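Local coordinates for protein CalS10 (Micromonospora echinospora, PDB 6UK5) that probably methylates an amino pentose sugar in calicheamicin biosynthesis, using S-adenosylmethionine as methyl donor, at residues Ala56-Val61 and Phe115-Cys120; Ala136-Met141 and Ala225-Ala230; Val152-Trp157 and Arg244-Ala249; Ala50-Ala55 and Gly148-Leu153. One frame throughout, in Å; residues are numbered along the deposited sequence.

Contact 1 of 4, residues Ala56-Val61 and Phe115-Cys120; sequences ARLLDV and FDAVTC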
loop_
_atom_site.group_PDB
_atom_site.type_symbol
_atom_site.label_atom_id
_atom_site.label_comp_id
_atom_site.label_asym_id
_atom_site.label_seq_id
_atom_site.Cartn_x
_atom_site.Cartn_y
_atom_site.Cartn_z
ATOM N N ALA A 56 -14.991 24.630 31.484
ATOM C CA ALA A 56 -13.554 24.843 31.616
ATOM C C ALA A 56 -12.766 23.539 31.726
ATOM O O ALA A 56 -11.635 23.456 31.236
ATOM C CB ALA A 56 -13.269 25.725 32.835
ATOM N N ARG A 57 -13.346 22.520 32.354
ATOM C CA ARG A 57 -12.687 21.235 32.572
ATOM C C ARG A 57 -13.308 20.178 31.669
ATOM O O ARG A 57 -14.524 19.956 31.714
ATOM C CB ARG A 57 -12.793 20.813 34.038
ATOM C CG ARG A 57 -12.009 21.679 35.009
ATOM C CD ARG A 57 -12.399 21.382 36.451
ATOM N NE ARG A 57 -12.427 19.950 36.745
ATOM C CZ ARG A 57 -11.354 19.194 36.964
ATOM N NH1 ARG A 57 -10.139 19.724 36.914
ATOM N NH2 ARG A 57 -11.496 17.901 37.225
ATOM N N LEU A 58 -12.475 19.523 30.858
ATOM C CA LEU A 58 -12.934 18.504 29.925
ATOM C C LEU A 58 -12.088 17.245 30.047
ATOM O O LEU A 58 -10.877 17.315 30.276
ATOM C CB LEU A 58 -12.888 19.008 28.476
ATOM C CG LEU A 58 -13.363 18.004 27.421
ATOM C CD1 LEU A 58 -14.078 18.740 26.304
ATOM C CD2 LEU A 58 -12.223 17.174 26.846
ATOM N N LEU A 59 -12.743 16.095 29.886
ATOM C CA LEU A 59 -12.095 14.788 29.888
ATOM C C LEU A 59 -12.493 14.035 28.628
ATOM O O LEU A 59 -13.685 13.839 28.372
ATOM C CB LEU A 59 -12.478 13.983 31.135
ATOM C CG LEU A 59 -12.119 12.496 31.120
ATOM C CD1 LEU A 59 -10.626 12.288 31.281
ATOM C CD2 LEU A 59 -12.875 11.766 32.220
ATOM N N ASP A 60 -11.501 13.613 27.847
ATOM C CA ASP A 60 -11.727 12.771 26.680
ATOM C C ASP A 60 -11.480 11.324 27.088
ATOM O O ASP A 60 -10.387 10.985 27.555
ATOM C CB ASP A 60 -10.817 13.168 25.519
ATOM C CG ASP A 60 -11.201 12.489 24.228
ATOM O OD1 ASP A 60 -12.303 11.899 24.174
ATOM O OD2 ASP A 60 -10.395 12.546 23.274
ATOM N N VAL A 61 -12.492 10.480 26.913
ATOM C CA VAL A 61 -12.458 9.095 27.366
ATOM C C VAL A 61 -12.202 8.201 26.161
ATOM O O VAL A 61 -12.880 8.320 25.133
ATOM C CB VAL A 61 -13.766 8.713 28.077
ATOM C CG1 VAL A 61 -13.785 7.235 28.379
ATOM C CG2 VAL A 61 -13.922 9.519 29.358
ATOM N N PHE A 115 -15.875 17.027 35.943
ATOM C CA PHE A 115 -15.528 17.840 34.790
ATOM C C PHE A 115 -16.783 18.535 34.279
ATOM O O PHE A 115 -17.908 18.102 34.544
ATOM C CB PHE A 115 -14.916 16.984 33.671
ATOM C CG PHE A 115 -13.640 16.288 34.062
ATOM C CD1 PHE A 115 -13.679 15.172 34.884
ATOM C CD2 PHE A 115 -12.414 16.722 33.587
ATOM C CE1 PHE A 115 -12.519 14.518 35.247
ATOM C CE2 PHE A 115 -11.247 16.070 33.944
ATOM C CZ PHE A 115 -11.300 14.963 34.773
ATOM N N ASP A 116 -16.584 19.630 33.544
ATOM C CA ASP A 116 -17.705 20.281 32.880
ATOM C C ASP A 116 -18.174 19.518 31.648
ATOM O O ASP A 116 -19.318 19.703 31.218
ATOM C CB ASP A 116 -17.335 21.709 32.473
ATOM C CG ASP A 116 -17.134 22.623 33.664
ATOM O OD1 ASP A 116 -18.093 22.791 34.450
ATOM O OD2 ASP A 116 -16.018 23.173 33.807
ATOM N N ALA A 117 -17.326 18.666 31.076
ATOM C CA ALA A 117 -17.689 17.927 29.878
ATOM C C ALA A 117 -16.832 16.674 29.786
ATOM O O ALA A 117 -15.650 16.697 30.138
ATOM C CB ALA A 117 -17.509 18.788 28.622
ATOM N N VAL A 118 -17.437 15.586 29.318
ATOM C CA VAL A 118 -16.741 14.327 29.083
ATOM C C VAL A 118 -17.100 13.852 27.683
ATOM O O VAL A 118 -18.284 13.731 27.353
ATOM C CB VAL A 118 -17.119 13.258 30.127
ATOM C CG1 VAL A 118 -16.453 11.933 29.790
ATOM C CG2 VAL A 118 -16.759 13.723 31.533
ATOM N N THR A 119 -16.088 13.590 26.862
ATOM C CA THR A 119 -16.304 13.179 25.484
ATOM C C THR A 119 -15.820 11.751 25.271
ATOM O O THR A 119 -14.908 11.272 25.953
ATOM C CB THR A 119 -15.592 14.108 24.494
ATOM O OG1 THR A 119 -14.175 13.914 24.579
ATOM C CG2 THR A 119 -15.916 15.566 24.787
ATOM N N CYS A 120 -16.455 11.075 24.311
ATOM C CA CYS A 120 -16.156 9.685 23.960
ATOM C C CYS A 120 -16.447 9.570 22.462
ATOM O O CYS A 120 -17.587 9.321 22.062
ATOM C CB CYS A 120 -16.985 8.704 24.775
ATOM S SG CYS A 120 -16.451 6.971 24.666
#
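The ring of F115 is sandwiched between R57 and L59. The guanidinium of R57 lies nearly flat on one face, its plane 26° from that of the ring. This is a cation-pi stack, with R57 CZ 4.5 Å from the centroid of F115. L59 CB meets the opposite face in a CH-pi contact, 3.7 Å from the same centroid. R57 reaches the ring by a bend at chi3 (48°), and its NH2 also bonds to T114 O.

Backbone bonds join strands 57-61 and 117-120 in parallel. L59 N bonds to A117 O, T119 N to L59 O, and V61 N to T119 O at 2.7 Å. The strands are central in the seven-stranded sheet of a Rossmann-type methyltransferase, and D60 touches the bound S-adenosylmethionine.

Two side-chain carboxylates add polar bonds. T119 OG1 donates to D60 OD1 at 2.8 Å, coming from above the carboxylate plane. At the start of the pair, D116 OD2 accepts two backbone N-H groups. A56 N approaches D116 OD2 at 2.9 Å from above the carboxylate plane. R57 N, at 3.1 Å, meets the anti lone pair of D116 OD2.

Apolar packing lies on both faces of the pair. L58 CD1 rests on T119 CG2 at 4.0 Å, beside A117 CB. On the face of L59 and V118, V61 CG2 meets V118 CG1 at 3.5 Å.

Contact 2 of 4, residues Ala136-Met141 and Ala225-Ala230; sequences AAVAAM and AAFAAA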
loop_
_atom_site.group_PDB
_atom_site.type_symbol
_atom_site.label_atom_id
_atom_site.label_comp_id
_atom_site.label_asym_id
_atom_site.label_seq_id
_atom_site.Cartn_x
_atom_site.Cartn_y
_atom_site.Cartn_z
ATOM N N ALA A 136 -22.208 0.579 32.033
ATOM C CA ALA A 136 -21.234 0.899 33.070
ATOM C C ALA A 136 -20.334 2.046 32.635
ATOM O O ALA A 136 -20.047 2.955 33.422
ATOM C CB ALA A 136 -20.401 -0.337 33.406
ATOM N N ALA A 137 -19.890 2.026 31.376
ATOM C CA ALA A 137 -19.100 3.132 30.845
ATOM C C ALA A 137 -19.881 4.438 30.902
ATOM O O ALA A 137 -19.410 5.436 31.458
ATOM C CB ALA A 137 -18.671 2.815 29.412
ATOM N N VAL A 138 -21.085 4.450 30.323
ATOM C CA VAL A 138 -21.894 5.665 30.315
ATOM C C VAL A 138 -22.172 6.138 31.732
ATOM O O VAL A 138 -22.257 7.345 31.987
ATOM C CB VAL A 138 -23.200 5.426 29.532
ATOM C CG1 VAL A 138 -24.217 6.516 29.837
ATOM C CG2 VAL A 138 -22.917 5.382 28.037
ATOM N N ALA A 139 -22.317 5.205 32.677
ATOM C CA ALA A 139 -22.567 5.598 34.060
ATOM C C ALA A 139 -21.303 6.148 34.710
ATOM O O ALA A 139 -21.365 7.111 35.481
ATOM C CB ALA A 139 -23.108 4.410 34.854
ATOM N N ALA A 140 -20.148 5.551 34.405
ATOM C CA ALA A 140 -18.888 6.052 34.944
ATOM C C ALA A 140 -18.607 7.467 34.453
ATOM O O ALA A 140 -18.323 8.368 35.250
ATOM C CB ALA A 140 -17.746 5.113 34.561
ATOM N N MET A 141 -18.680 7.680 33.135
ATOM C CA MET A 141 -18.464 9.014 32.583
ATOM C C MET A 141 -19.382 10.037 33.240
ATOM O O MET A 141 -18.950 11.138 33.603
ATOM C CB MET A 141 -18.689 9.000 31.069
ATOM C CG MET A 141 -17.804 8.036 30.299
ATOM S SD MET A 141 -17.901 8.331 28.521
ATOM C CE MET A 141 -18.518 6.763 27.918
ATOM N N ALA A 225 -31.624 4.442 27.360
ATOM C CA ALA A 225 -31.802 3.814 28.665
ATOM C C ALA A 225 -30.543 3.933 29.516
ATOM O O ALA A 225 -30.626 4.094 30.739
ATOM C CB ALA A 225 -32.196 2.347 28.493
ATOM N N ALA A 226 -29.366 3.845 28.890
ATOM C CA ALA A 226 -28.126 3.939 29.653
ATOM C C ALA A 226 -27.913 5.347 30.198
ATOM O O ALA A 226 -27.473 5.514 31.342
ATOM C CB ALA A 226 -26.945 3.518 28.779
ATOM N N PHE A 227 -28.217 6.372 29.397
ATOM C CA PHE A 227 -28.132 7.743 29.892
ATOM C C PHE A 227 -29.088 7.959 31.057
ATOM O O PHE A 227 -28.688 8.440 32.123
ATOM C CB PHE A 227 -28.437 8.735 28.771
ATOM C CG PHE A 227 -27.382 8.801 27.708
ATOM C CD1 PHE A 227 -26.053 9.001 28.041
ATOM C CD2 PHE A 227 -27.724 8.686 26.371
ATOM C CE1 PHE A 227 -25.083 9.072 27.062
ATOM C CE2 PHE A 227 -26.758 8.756 25.385
ATOM C CZ PHE A 227 -25.435 8.951 25.731
ATOM N N ALA A 228 -30.363 7.609 30.867
ATOM C CA ALA A 228 -31.346 7.787 31.931
ATOM C C ALA A 228 -30.936 7.018 33.181
ATOM O O ALA A 228 -31.052 7.528 34.302
ATOM C CB ALA A 228 -32.725 7.339 31.447
ATOM N N ALA A 229 -30.452 5.785 33.006
ATOM C CA ALA A 229 -29.955 5.018 34.141
ATOM C C ALA A 229 -28.846 5.764 34.873
ATOM O O ALA A 229 -28.641 5.550 36.073
ATOM C CB ALA A 229 -29.451 3.652 33.669
ATOM N N ALA A 230 -28.122 6.636 34.169
ATOM C CA ALA A 230 -27.005 7.383 34.732
ATOM C C ALA A 230 -27.367 8.827 35.076
ATOM O O ALA A 230 -26.469 9.656 35.262
ATOM C CB ALA A 230 -25.820 7.354 33.765
#
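A230 N donates to F227 O at 2.8 Å in the last turn of segment 225-230. A230 CB points to segment 136-141. No hydrogen bond crosses between the two segments. The contact is apolar packing of V138 and A139 against A226, F227 and A230. V138 CG1 is the branch that does most of the touching. It meets F227 CD1 at 3.6 Å and A226 O at 3.7 Å, with A226 CB a little farther at 4.2 Å. CG1 stands opposite the backbone N (chi1 164°), and this turns it to the second helix. The side chains of V138 and F227 cross at about a right angle, and CG1 comes to the ring obliquely.

Helix 131-143 is the helical link of a beta-alpha-beta crossover from strand 115-120 to its parallel neighbour 149-153. Helix 220-229 packs beside it. F227 and M141 both rest on L151 of strand 149-153, so the two helices lie over the same face of the sheet.

Beyond V138 the backbones come closest at A139 and A230, whose CA atoms are 4.8 Å apart. A230 CB lies 3.7 Å from A139 CA and 4.1 Å from A139 CB. Both side chains here are single methyl groups. R135 extends the contact by touching A225, A226 and A229. A230 O accepts a hydrogen bond from S142 OG of helix 131-143.

Contact 3 of 4, residues Val152-Trp157 and Arg244-Ala249; sequences VLEPWW and RGLFVA. With ACT (acetate ion), chain E.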
loop_
_atom_site.group_PDB
_atom_site.type_symbol
_atom_site.label_atom_id
_atom_site.label_comp_id
_atom_site.label_asym_id
_atom_site.label_seq_id
_atom_site.Cartn_x
_atom_site.Cartn_y
_atom_site.Cartn_z
ATOM N N VAL A 152 -20.874 13.903 25.576
ATOM C CA VAL A 152 -21.021 13.832 24.127
ATOM C C VAL A 152 -20.396 12.530 23.653
ATOM O O VAL A 152 -19.274 12.192 24.049
ATOM C CB VAL A 152 -20.394 15.047 23.414
ATOM C CG1 VAL A 152 -20.725 16.327 24.169
ATOM C CG2 VAL A 152 -18.896 14.881 23.249
ATOM N N LEU A 153 -21.124 11.801 22.812
ATOM C CA LEU A 153 -20.778 10.429 22.468
ATOM C C LEU A 153 -21.069 10.193 20.999
ATOM O O LEU A 153 -22.209 10.361 20.555
ATOM C CB LEU A 153 -21.566 9.451 23.343
ATOM C CG LEU A 153 -21.208 7.970 23.275
ATOM C CD1 LEU A 153 -21.299 7.373 24.667
ATOM C CD2 LEU A 153 -22.130 7.236 22.321
ATOM N N GLU A 154 -20.039 9.809 20.245
ATOM C CA GLU A 154 -20.207 9.459 18.843
ATOM C C GLU A 154 -20.454 7.960 18.745
ATOM O O GLU A 154 -19.520 7.174 18.972
ATOM C CB GLU A 154 -18.974 9.851 18.039
ATOM C CG GLU A 154 -19.132 9.663 16.535
ATOM C CD GLU A 154 -17.848 9.920 15.777
ATOM O OE1 GLU A 154 -16.873 10.390 16.400
ATOM O OE2 GLU A 154 -17.811 9.645 14.560
ATOM N N PRO A 155 -21.665 7.513 18.416
ATOM C CA PRO A 155 -21.941 6.077 18.365
ATOM C C PRO A 155 -21.604 5.468 17.011
ATOM O O PRO A 155 -21.530 6.148 15.986
ATOM C CB PRO A 155 -23.451 6.017 18.624
ATOM C CG PRO A 155 -23.960 7.243 17.948
ATOM C CD PRO A 155 -22.881 8.302 18.136
ATOM N N TRP A 156 -21.398 4.156 17.032
ATOM C CA TRP A 156 -21.287 3.388 15.802
ATOM C C TRP A 156 -22.664 3.052 15.245
ATOM O O TRP A 156 -23.560 2.627 15.982
ATOM C CB TRP A 156 -20.497 2.103 16.064
ATOM C CG TRP A 156 -20.444 1.145 14.906
ATOM C CD1 TRP A 156 -20.900 -0.143 14.898
ATOM C CD2 TRP A 156 -19.915 1.390 13.595
ATOM N NE1 TRP A 156 -20.686 -0.714 13.668
ATOM C CE2 TRP A 156 -20.083 0.205 12.849
ATOM C CE3 TRP A 156 -19.316 2.494 12.979
ATOM C CZ2 TRP A 156 -19.675 0.093 11.520
ATOM C CZ3 TRP A 156 -18.911 2.378 11.657
ATOM C CH2 TRP A 156 -19.094 1.188 10.943
ATOM N N TRP A 157 -22.820 3.246 13.939
ATOM C CA TRP A 157 -23.989 2.809 13.196
ATOM C C TRP A 157 -23.453 2.087 11.967
ATOM O O TRP A 157 -22.292 2.266 11.587
ATOM C CB TRP A 157 -24.921 3.947 12.755
ATOM C CG TRP A 157 -25.473 4.839 13.838
ATOM C CD1 TRP A 157 -25.325 6.194 13.932
ATOM C CD2 TRP A 157 -26.232 4.441 14.992
ATOM N NE1 TRP A 157 -25.970 6.667 15.050
ATOM C CE2 TRP A 157 -26.525 5.610 15.723
ATOM C CE3 TRP A 157 -26.694 3.212 15.473
ATOM C CZ2 TRP A 157 -27.260 5.586 16.908
ATOM C CZ3 TRP A 157 -27.423 3.191 16.650
ATOM C CH2 TRP A 157 -27.698 4.368 17.354
ATOM N N ARG A 244 -22.127 9.573 11.449
ATOM C CA ARG A 244 -22.703 8.767 12.513
ATOM C C ARG A 244 -23.479 9.575 13.544
ATOM O O ARG A 244 -23.948 8.997 14.529
ATOM C CB ARG A 244 -21.594 7.994 13.233
ATOM C CG ARG A 244 -20.746 7.117 12.335
ATOM C CD ARG A 244 -19.581 6.530 13.115
ATOM N NE ARG A 244 -18.478 7.479 13.249
ATOM C CZ ARG A 244 -17.492 7.612 12.363
ATOM N NH1 ARG A 244 -17.461 6.856 11.273
ATOM N NH2 ARG A 244 -16.532 8.503 12.568
ATOM N N GLY A 245 -23.627 10.876 13.356
ATOM C CA GLY A 245 -24.348 11.652 14.337
ATOM C C GLY A 245 -23.580 11.734 15.647
ATOM O O GLY A 245 -22.403 11.388 15.745
ATOM N N LEU A 246 -24.285 12.204 16.674
ATOM C CA LEU A 246 -23.650 12.513 17.948
ATOM C C LEU A 246 -24.715 12.601 19.029
ATOM O O LEU A 246 -25.690 13.342 18.877
ATOM C CB LEU A 246 -22.879 13.834 17.848
ATOM C CG LEU A 246 -21.670 14.061 18.753
ATOM C CD1 LEU A 246 -20.468 13.264 18.275
ATOM C CD2 LEU A 246 -21.353 15.548 18.792
ATOM N N PHE A 247 -24.530 11.855 20.116
ATOM C CA PHE A 247 -25.361 12.010 21.302
ATOM C C PHE A 247 -24.781 13.115 22.176
ATOM O O PHE A 247 -23.569 13.164 22.402
ATOM C CB PHE A 247 -25.450 10.704 22.093
ATOM C CG PHE A 247 -26.386 9.692 21.496
ATOM C CD1 PHE A 247 -27.760 9.869 21.576
ATOM C CD2 PHE A 247 -25.897 8.573 20.847
ATOM C CE1 PHE A 247 -28.628 8.941 21.026
ATOM C CE2 PHE A 247 -26.759 7.643 20.293
ATOM C CZ PHE A 247 -28.126 7.828 20.382
ATOM N N VAL A 248 -25.649 14.000 22.656
ATOM C CA VAL A 248 -25.281 15.067 23.579
ATOM C C VAL A 248 -26.268 15.018 24.737
ATOM O O VAL A 248 -27.460 15.293 24.553
ATOM C CB VAL A 248 -25.289 16.450 22.913
ATOM C CG1 VAL A 248 -24.931 17.525 23.927
ATOM C CG2 VAL A 248 -24.313 16.481 21.745
ATOM N N ALA A 249 -25.780 14.666 25.921
ATOM C CA ALA A 249 -26.604 14.526 27.109
ATOM C C ALA A 249 -26.080 15.449 28.200
ATOM O O ALA A 249 -24.924 15.883 28.173
ATOM C CB ALA A 249 -26.619 13.076 27.606
HETATM C C ACT E . -14.160 8.321 9.982
HETATM O O ACT E . -14.278 9.338 10.714
HETATM O OXT ACT E . -14.967 7.356 9.946
HETATM C CH3 ACT E . -12.933 8.251 9.051
#
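F247 packs against P155 and W157 at the apolar centre. P155 CG meets F247 CE2 at 3.7 Å, and the two side chains cross at about a right angle. W157 CZ2 also reaches F247 CE2, at 4.0 Å. Y223 of helix 220-229 and Y236 of strand 232-237 bring their own rings to F247.

Next to this cluster, L153 and F247 form an antiparallel hydrogen-bonded pair. L153 N to F247 O and F247 N to L153 O are each 2.8 Å. V152 and V248 are the adjacent non-hydrogen-bonded pair. Strand 246-251 thus joins 149-153 antiparallel, as in the seven-stranded sheet of class I methyltransferases. On the side away from F247, L246 CD1 lies 3.7 Å from E154 CB.

At the polar edge NE and NH2 of R244 form a salt bridge, gripping the single atom E154 OE2 side-on, both at 2.6 Å and from the same face of the carboxylate. A bend at chi3 (-81°) turns the guanidinium to this oxygen. T242 OG1 also bonds to E154 OE2, and F122 N bonds to E154 OE1.

R244 also holds an acetate, probably from the crystallisation liquor, which K35 binds too. R244 NH1 to acetate OXT is 2.9 Å. R244 NH2 bonds to acetate O. These bonds would restrain the rotation of the guanidinium. The acetate is consistent with R244 and K35 being able to hold a small anion, though no natural ligand is implied.

Contact 4 of 4, residues Ala50-Ala55 and Gly148-Leu153; sequences AARPDA and GGVLVL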
loop_
_atom_site.group_PDB
_atom_site.type_symbol
_atom_site.label_atom_id
_atom_site.label_comp_id
_atom_site.label_asym_id
_atom_site.label_seq_id
_atom_site.Cartn_x
_atom_site.Cartn_y
_atom_site.Cartn_z
ATOM N N ALA A 50 -22.364 25.806 23.853
ATOM C CA ALA A 50 -23.799 26.034 23.745
ATOM C C ALA A 50 -24.524 25.576 25.004
ATOM O O ALA A 50 -25.289 26.337 25.606
ATOM C CB ALA A 50 -24.350 25.310 22.517
ATOM N N ALA A 51 -24.292 24.328 25.419
ATOM C CA ALA A 51 -24.973 23.774 26.582
ATOM C C ALA A 51 -24.377 24.238 27.905
ATOM O O ALA A 51 -25.084 24.235 28.919
ATOM C CB ALA A 51 -24.947 22.244 26.522
ATOM N N ARG A 52 -23.105 24.624 27.926
ATOM C CA ARG A 52 -22.412 24.996 29.162
ATOM C C ARG A 52 -21.457 26.130 28.828
ATOM O O ARG A 52 -20.254 25.921 28.631
ATOM C CB ARG A 52 -21.684 23.794 29.769
ATOM C CG ARG A 52 -21.513 23.855 31.289
ATOM C CD ARG A 52 -21.088 22.499 31.835
ATOM N NE ARG A 52 -20.811 22.510 33.270
ATOM C CZ ARG A 52 -21.743 22.572 34.217
ATOM N NH1 ARG A 52 -23.027 22.646 33.892
ATOM N NH2 ARG A 52 -21.392 22.565 35.494
ATOM N N PRO A 53 -21.970 27.361 28.743
ATOM C CA PRO A 53 -21.121 28.489 28.322
ATOM C C PRO A 53 -19.845 28.647 29.131
ATOM O O PRO A 53 -18.850 29.161 28.603
ATOM C CB PRO A 53 -22.049 29.701 28.502
ATOM C CG PRO A 53 -23.430 29.146 28.361
ATOM C CD PRO A 53 -23.378 27.758 28.936
ATOM N N ASP A 54 -19.837 28.222 30.393
ATOM C CA ASP A 54 -18.699 28.414 31.282
ATOM C C ASP A 54 -17.775 27.199 31.343
ATOM O O ASP A 54 -16.870 27.166 32.183
ATOM C CB ASP A 54 -19.200 28.753 32.687
ATOM C CG ASP A 54 -20.092 29.980 32.708
ATOM O OD1 ASP A 54 -19.828 30.922 31.929
ATOM O OD2 ASP A 54 -21.058 29.996 33.502
ATOM N N ALA A 55 -17.986 26.205 30.483
ATOM C CA ALA A 55 -17.193 24.982 30.522
ATOM C C ALA A 55 -15.702 25.288 30.563
ATOM O O ALA A 55 -15.201 26.097 29.778
ATOM C CB ALA A 55 -17.517 24.120 29.298
ATOM N N GLY A 148 -25.321 19.729 35.369
ATOM C CA GLY A 148 -25.340 20.421 34.101
ATOM C C GLY A 148 -24.211 20.044 33.167
ATOM O O GLY A 148 -24.171 20.545 32.036
ATOM N N GLY A 149 -23.288 19.191 33.607
ATOM C CA GLY A 149 -22.194 18.779 32.753
ATOM C C GLY A 149 -22.679 18.143 31.467
ATOM O O GLY A 149 -23.794 17.629 31.370
ATOM N N VAL A 150 -21.817 18.190 30.456
ATOM C CA VAL A 150 -22.149 17.747 29.107
ATOM C C VAL A 150 -21.412 16.449 28.813
ATOM O O VAL A 150 -20.186 16.378 28.946
ATOM C CB VAL A 150 -21.789 18.818 28.062
ATOM C CG1 VAL A 150 -22.235 18.378 26.673
ATOM C CG2 VAL A 150 -22.410 20.157 28.431
ATOM N N LEU A 151 -22.160 15.428 28.411
ATOM C CA LEU A 151 -21.598 14.197 27.874
ATOM C C LEU A 151 -21.899 14.152 26.384
ATOM O O LEU A 151 -23.045 14.361 25.973
ATOM C CB LEU A 151 -22.175 12.976 28.591
ATOM C CG LEU A 151 -21.335 11.699 28.554
ATOM C CD1 LEU A 151 -21.570 10.895 29.818
ATOM C CD2 LEU A 151 -21.683 10.863 27.337
ATOM N N VAL A 152 -20.874 13.903 25.576
ATOM C CA VAL A 152 -21.021 13.832 24.127
ATOM C C VAL A 152 -20.396 12.530 23.653
ATOM O O VAL A 152 -19.274 12.192 24.049
ATOM C CB VAL A 152 -20.394 15.047 23.414
ATOM C CG1 VAL A 152 -20.725 16.327 24.169
ATOM C CG2 VAL A 152 -18.896 14.881 23.249
ATOM N N LEU A 153 -21.124 11.801 22.812
ATOM C CA LEU A 153 -20.778 10.429 22.468
ATOM C C LEU A 153 -21.069 10.193 20.999
ATOM O O LEU A 153 -22.209 10.361 20.555
ATOM C CB LEU A 153 -21.566 9.451 23.343
ATOM C CG LEU A 153 -21.208 7.970 23.275
ATOM C CD1 LEU A 153 -21.299 7.373 24.667
ATOM C CD2 LEU A 153 -22.130 7.236 22.321
#
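The guanidinium of R52 lies over the start of strand 149-153. G149 N sits over one of its faces, 3.5 Å above the plane and offset toward the rim. Both are donors, so the approach is not a hydrogen bond. NH1 is close to G148 O, but the angle is poor for a bond. The polar partners of R52 are outside the two segments. NE forms a salt bridge with D116 OD1, and NH2 makes a weak hydrogen bond to P147 O.

The chain of R52 is extended from CG to NE, and its CG is turned away from the backbone N (chi1 -152°). The extended chain carries R52 CD to the glycines, 4.0 Å from G149 CA, while CB stays by V150. G148 has a positive phi (76°), a value that favours glycine.

Apolar contact centres on V150 CG2. This branch meets A51 CB at 3.8 Å and R52 CB at 3.9 Å, so it is shared by the last turn of the helix and the first residue after it. R52 also begins a type I turn, closed by A55 N to R52 O at 2.9 Å.

The contact is plain packing, away from the S-adenosylmethionine pocket. It joins the C-terminal end of helix 37-51 to the beginning of strand 149-153. The turn R52-A55 then leads the chain toward strand 57-61. Strand 149-153 lies between 115-120 and 246-251 in the sheet: V150 bonds by its backbone to D116 and V118, and L151 to A249.

In the fold
Contacts 1 and 3 pair neighbouring strands of one sheet. Contact 4 brings the end of helix 37-51 to strand 149-153 of that sheet. Contacts 1 and 4 have centres about 9 Å apart. They are tied by the R52-D116 salt bridge and by V118 N to V150 O, 2.9 Å. Contacts 3 and 4 share V152 and L153. Contact 2 adds two helices to the sheet: M141 CE packs on C120 SG of contact 1 at 3.9 Å, and F227 packs on F247 of contact 3. The side chain of D60 in contact 1 is about 4 Å from S-adenosylmethionine at its nearest, that of E154 in contact 3 about 7 Å, and that of V138 in contact 2 about 12 Å.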